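Polynucleotide 5'-triphosphatase (Acanthamoeba polyphaga mimivirus, PDB 3BGY) removes the terminal phosphate from triphosphate 5' ends of mRNA, as the metal-dependent tunnel triphosphatase domain of a multifunctional viral capping enzyme. Local coordinates at residues Ser105-Asp117 with Lys161-Arg173. Residues are numbered along the deposited sequence; the frame is centred on the assembly and turned at random.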
# COMPACT_ATOMS: atom_id res chain seq x y z
N SER A 105 -2.00 -4.40 26.45
CA SER A 105 -1.24 -5.58 26.03
C SER A 105 -1.39 -5.83 24.53
O SER A 105 -2.42 -5.48 23.95
CB SER A 105 -1.67 -6.83 26.81
OG SER A 105 -2.86 -7.39 26.29
N SER A 106 -0.41 -6.50 23.91
CA SER A 106 -0.51 -6.78 22.48
C SER A 106 -1.69 -7.73 22.16
O SER A 106 -2.33 -7.60 21.12
CB SER A 106 0.81 -7.31 21.92
OG SER A 106 1.03 -8.63 22.30
N ASN A 107 -2.02 -8.62 23.11
CA ASN A 107 -3.15 -9.53 22.93
C ASN A 107 -4.47 -8.77 22.96
O ASN A 107 -5.37 -9.09 22.17
CB ASN A 107 -3.16 -10.62 24.01
CG ASN A 107 -4.03 -11.81 23.61
OD1 ASN A 107 -5.07 -12.05 24.22
ND2 ASN A 107 -3.61 -12.54 22.60
N ASP A 108 -4.56 -7.73 23.80
CA ASP A 108 -5.75 -6.85 23.90
C ASP A 108 -5.91 -6.08 22.60
O ASP A 108 -7.04 -5.89 22.13
CB ASP A 108 -5.60 -5.80 25.02
CG ASP A 108 -5.85 -6.37 26.42
OD1 ASP A 108 -6.45 -7.45 26.54
OD2 ASP A 108 -5.46 -5.70 27.40
N ILE A 109 -4.79 -5.63 22.03
CA ILE A 109 -4.79 -4.90 20.77
C ILE A 109 -5.21 -5.81 19.61
O ILE A 109 -6.09 -5.42 18.81
CB ILE A 109 -3.42 -4.22 20.48
CG1 ILE A 109 -3.11 -3.20 21.57
CG2 ILE A 109 -3.43 -3.56 19.05
CD1 ILE A 109 -1.71 -2.60 21.56
N SER A 110 -4.65 -7.01 19.53
CA SER A 110 -4.99 -7.96 18.46
C SER A 110 -6.46 -8.35 18.48
O SER A 110 -7.13 -8.34 17.45
CB SER A 110 -4.14 -9.22 18.54
OG SER A 110 -2.78 -8.93 18.32
N ARG A 111 -6.98 -8.56 19.69
CA ARG A 111 -8.38 -8.98 19.85
C ARG A 111 -9.32 -7.84 19.43
O ARG A 111 -10.31 -8.09 18.76
CB ARG A 111 -8.63 -9.43 21.29
CG ARG A 111 -8.19 -10.86 21.52
CD ARG A 111 -8.46 -11.29 22.96
NE ARG A 111 -7.56 -10.61 23.88
CZ ARG A 111 -7.69 -10.59 25.21
NH1 ARG A 111 -8.71 -11.22 25.79
NH2 ARG A 111 -6.76 -10.01 25.95
N TYR A 112 -8.92 -6.61 19.73
CA TYR A 112 -9.68 -5.41 19.35
C TYR A 112 -9.64 -5.28 17.83
O TYR A 112 -10.68 -5.09 17.19
CB TYR A 112 -9.12 -4.14 20.01
CG TYR A 112 -9.75 -2.82 19.51
CD1 TYR A 112 -11.01 -2.39 19.98
CD2 TYR A 112 -9.09 -2.03 18.53
CE1 TYR A 112 -11.61 -1.19 19.48
CE2 TYR A 112 -9.69 -0.83 18.02
CZ TYR A 112 -10.94 -0.42 18.51
OH TYR A 112 -11.51 0.73 18.02
N ILE A 113 -8.45 -5.45 17.25
CA ILE A 113 -8.31 -5.34 15.79
C ILE A 113 -9.17 -6.34 15.00
O ILE A 113 -9.89 -5.93 14.07
CB ILE A 113 -6.79 -5.37 15.37
CG1 ILE A 113 -6.07 -4.14 15.93
CG2 ILE A 113 -6.61 -5.42 13.84
CD1 ILE A 113 -6.57 -2.76 15.42
N VAL A 114 -9.16 -7.61 15.39
CA VAL A 114 -9.98 -8.61 14.69
C VAL A 114 -11.48 -8.49 15.01
O VAL A 114 -12.30 -9.10 14.32
CB VAL A 114 -9.50 -10.08 14.89
CG1 VAL A 114 -8.09 -10.26 14.36
CG2 VAL A 114 -9.61 -10.53 16.36
N SER A 115 -11.84 -7.68 16.00
CA SER A 115 -13.24 -7.48 16.39
C SER A 115 -13.92 -6.40 15.56
O SER A 115 -15.15 -6.36 15.48
CB SER A 115 -13.37 -7.12 17.88
OG SER A 115 -13.17 -5.73 18.12
N LEU A 116 -13.12 -5.52 14.95
CA LEU A 116 -13.64 -4.43 14.14
C LEU A 116 -14.36 -4.88 12.90
O LEU A 116 -13.96 -5.81 12.21
CB LEU A 116 -12.52 -3.44 13.75
CG LEU A 116 -11.89 -2.56 14.85
CD1 LEU A 116 -10.78 -1.70 14.26
CD2 LEU A 116 -12.97 -1.66 15.47
N ASP A 117 -15.49 -4.21 12.66
CA ASP A 117 -16.31 -4.43 11.49
C ASP A 117 -15.87 -3.38 10.46
O ASP A 117 -15.57 -2.24 10.83
CB ASP A 117 -17.79 -4.23 11.82
CG ASP A 117 -18.39 -5.38 12.59
OD1 ASP A 117 -18.02 -6.54 12.33
OD2 ASP A 117 -19.26 -5.11 13.45
N LYS A 161 -12.59 -15.44 10.58
CA LYS A 161 -11.43 -14.55 10.77
C LYS A 161 -10.24 -15.31 11.36
O LYS A 161 -10.43 -16.40 11.91
CB LYS A 161 -11.82 -13.37 11.67
CG LYS A 161 -12.39 -12.18 10.92
CD LYS A 161 -12.67 -11.04 11.86
CE LYS A 161 -13.64 -10.03 11.28
NZ LYS A 161 -13.97 -8.96 12.25
N PRO A 162 -8.99 -14.79 11.21
CA PRO A 162 -7.86 -15.54 11.79
C PRO A 162 -7.84 -15.56 13.32
O PRO A 162 -8.17 -14.58 13.98
CB PRO A 162 -6.65 -14.82 11.22
CG PRO A 162 -7.12 -13.43 11.02
CD PRO A 162 -8.49 -13.64 10.44
N LYS A 163 -7.46 -16.71 13.86
CA LYS A 163 -7.41 -16.90 15.30
C LYS A 163 -6.21 -16.26 15.96
O LYS A 163 -5.08 -16.43 15.52
CB LYS A 163 -7.49 -18.40 15.67
CG LYS A 163 -6.71 -19.36 14.77
CD LYS A 163 -5.76 -20.25 15.56
CE LYS A 163 -4.92 -21.11 14.62
NZ LYS A 163 -3.73 -21.70 15.31
N ILE A 164 -6.49 -15.48 17.01
CA ILE A 164 -5.44 -14.82 17.79
C ILE A 164 -4.87 -15.83 18.79
O ILE A 164 -5.59 -16.32 19.66
CB ILE A 164 -5.97 -13.55 18.50
CG1 ILE A 164 -6.43 -12.51 17.46
CG2 ILE A 164 -4.93 -12.95 19.46
CD1 ILE A 164 -5.38 -12.21 16.34
N THR A 165 -3.59 -16.17 18.61
CA THR A 165 -2.92 -17.11 19.50
C THR A 165 -2.17 -16.39 20.62
O THR A 165 -1.92 -16.96 21.68
CB THR A 165 -1.90 -18.03 18.75
OG1 THR A 165 -0.79 -17.26 18.29
CG2 THR A 165 -2.57 -18.73 17.55
N GLY A 166 -1.85 -15.12 20.37
CA GLY A 166 -1.10 -14.33 21.33
C GLY A 166 0.36 -14.15 20.93
O GLY A 166 1.09 -13.39 21.58
N SER A 167 0.80 -14.84 19.88
CA SER A 167 2.18 -14.74 19.42
C SER A 167 2.31 -13.87 18.15
O SER A 167 3.31 -13.93 17.42
CB SER A 167 2.75 -16.14 19.16
OG SER A 167 2.23 -16.70 17.96
N GLU A 168 1.26 -13.11 17.87
CA GLU A 168 1.25 -12.20 16.70
C GLU A 168 2.19 -11.02 16.92
O GLU A 168 2.37 -10.57 18.06
CB GLU A 168 -0.15 -11.62 16.48
CG GLU A 168 -1.21 -12.59 15.97
CD GLU A 168 -1.71 -13.58 17.03
OE1 GLU A 168 -1.65 -13.24 18.23
OE2 GLU A 168 -2.15 -14.68 16.64
N ARG A 169 2.80 -10.55 15.82
CA ARG A 169 3.63 -9.36 15.85
C ARG A 169 2.72 -8.21 15.39
O ARG A 169 1.74 -8.45 14.66
CB ARG A 169 4.83 -9.48 14.89
CG ARG A 169 5.91 -10.50 15.31
CD ARG A 169 6.89 -10.72 14.14
NE ARG A 169 8.13 -11.46 14.45
CZ ARG A 169 8.21 -12.79 14.54
NH1 ARG A 169 7.14 -13.55 14.36
NH2 ARG A 169 9.40 -13.38 14.71
N ILE A 170 2.94 -6.99 15.88
CA ILE A 170 2.11 -5.87 15.43
C ILE A 170 2.99 -4.74 14.92
O ILE A 170 4.05 -4.45 15.49
CB ILE A 170 1.19 -5.31 16.53
CG1 ILE A 170 0.39 -6.44 17.19
CG2 ILE A 170 0.17 -4.32 15.92
CD1 ILE A 170 -0.30 -6.01 18.46
N MET A 171 2.56 -4.12 13.83
CA MET A 171 3.28 -2.99 13.24
C MET A 171 2.29 -1.86 13.00
O MET A 171 1.13 -2.10 12.63
CB MET A 171 3.97 -3.40 11.94
CG MET A 171 4.76 -2.28 11.27
SD MET A 171 5.51 -2.86 9.77
CE MET A 171 4.06 -3.55 8.90
N TYR A 172 2.76 -0.64 13.26
CA TYR A 172 1.95 0.58 13.09
C TYR A 172 2.57 1.48 12.05
O TYR A 172 3.78 1.66 12.03
CB TYR A 172 1.88 1.36 14.39
CG TYR A 172 1.35 0.52 15.53
CD1 TYR A 172 -0.03 0.37 15.73
CD2 TYR A 172 2.24 -0.19 16.37
CE1 TYR A 172 -0.52 -0.47 16.73
CE2 TYR A 172 1.74 -1.06 17.40
CZ TYR A 172 0.36 -1.17 17.56
OH TYR A 172 -0.16 -1.97 18.54
N ARG A 173 1.74 1.96 11.13
CA ARG A 173 2.22 2.89 10.12
C ARG A 173 1.22 4.02 10.01
O ARG A 173 0.07 3.77 9.70
CB ARG A 173 2.40 2.22 8.75
CG ARG A 173 3.59 1.28 8.70
CD ARG A 173 3.82 0.69 7.33
NE ARG A 173 5.02 -0.13 7.35
CZ ARG A 173 5.20 -1.25 6.65
NH1 ARG A 173 4.24 -1.70 5.84
NH2 ARG A 173 6.32 -1.95 6.80
O HOH W 1 0.81 -10.64 20.36
O HOH W 2 -6.01 -14.69 22.38
O HOH W 3 -1.75 -11.05 19.85
O HOH W 4 -16.10 -7.89 11.14
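Lys161 reaches the C-terminal end of helix 106-115 with its outer chain stretched straight, and its ammonium group donates to two backbone carbonyls there: NZ lies 2.7 Å from Val114 O and 3.2 Å from Leu116 O. In the second bond NZ stands above the carbonyl plane of Leu116. A water that accepts from NZ donates to Leu116 O and to Asp117 OD1. Pro162 follows, with its O near Val114 CG1 and its ring against Phe78 and Tyr84. Ile164 packs against the face of the helix formed by Asn107, Ser110 and Val114. With CG1 anti to the carbonyl carbon, its CD1 rests 3.9 Å from Val114 CG1 and equally close to Ser110 CB, while CG2 lies 3.4 Å from Asn107 ND2. The helix packs against strands 66-77 and 83-88 of the closed eight-stranded antiparallel barrel of a tunnel triphosphatase, Val114 and Ser110 touching Leu76. At Gly166 the chain turns with positive phi (105°), and its CA comes 3.3 Å from Asn107 ND2, which also gives a hydrogen to a water held by Ile164 O. Glu168 bends at chi2 (74°) and folds its carboxylate back onto the turn, each oxygen using its syn lone pair: OE2 for Thr165 N, OE1 for Gly166 N. A further water joins OE1 to Ser110 OG, and another links Ser106 OG to the carbonyls of Gly166 and Glu168. From Arg169 the chain runs as a barrel strand, crossing the helix at 72°. Ile170 puts CD1 among Ser106, Ile109 and Ser110, 3.7 Å from Ser106 O and 4.0 Å from Ile109 CG2. Two residues on, the hydroxyl of Tyr172 meets the end of Ile109, OH to CD1 3.5 Å, where Phe97 and Phe101 also touch the isoleucine.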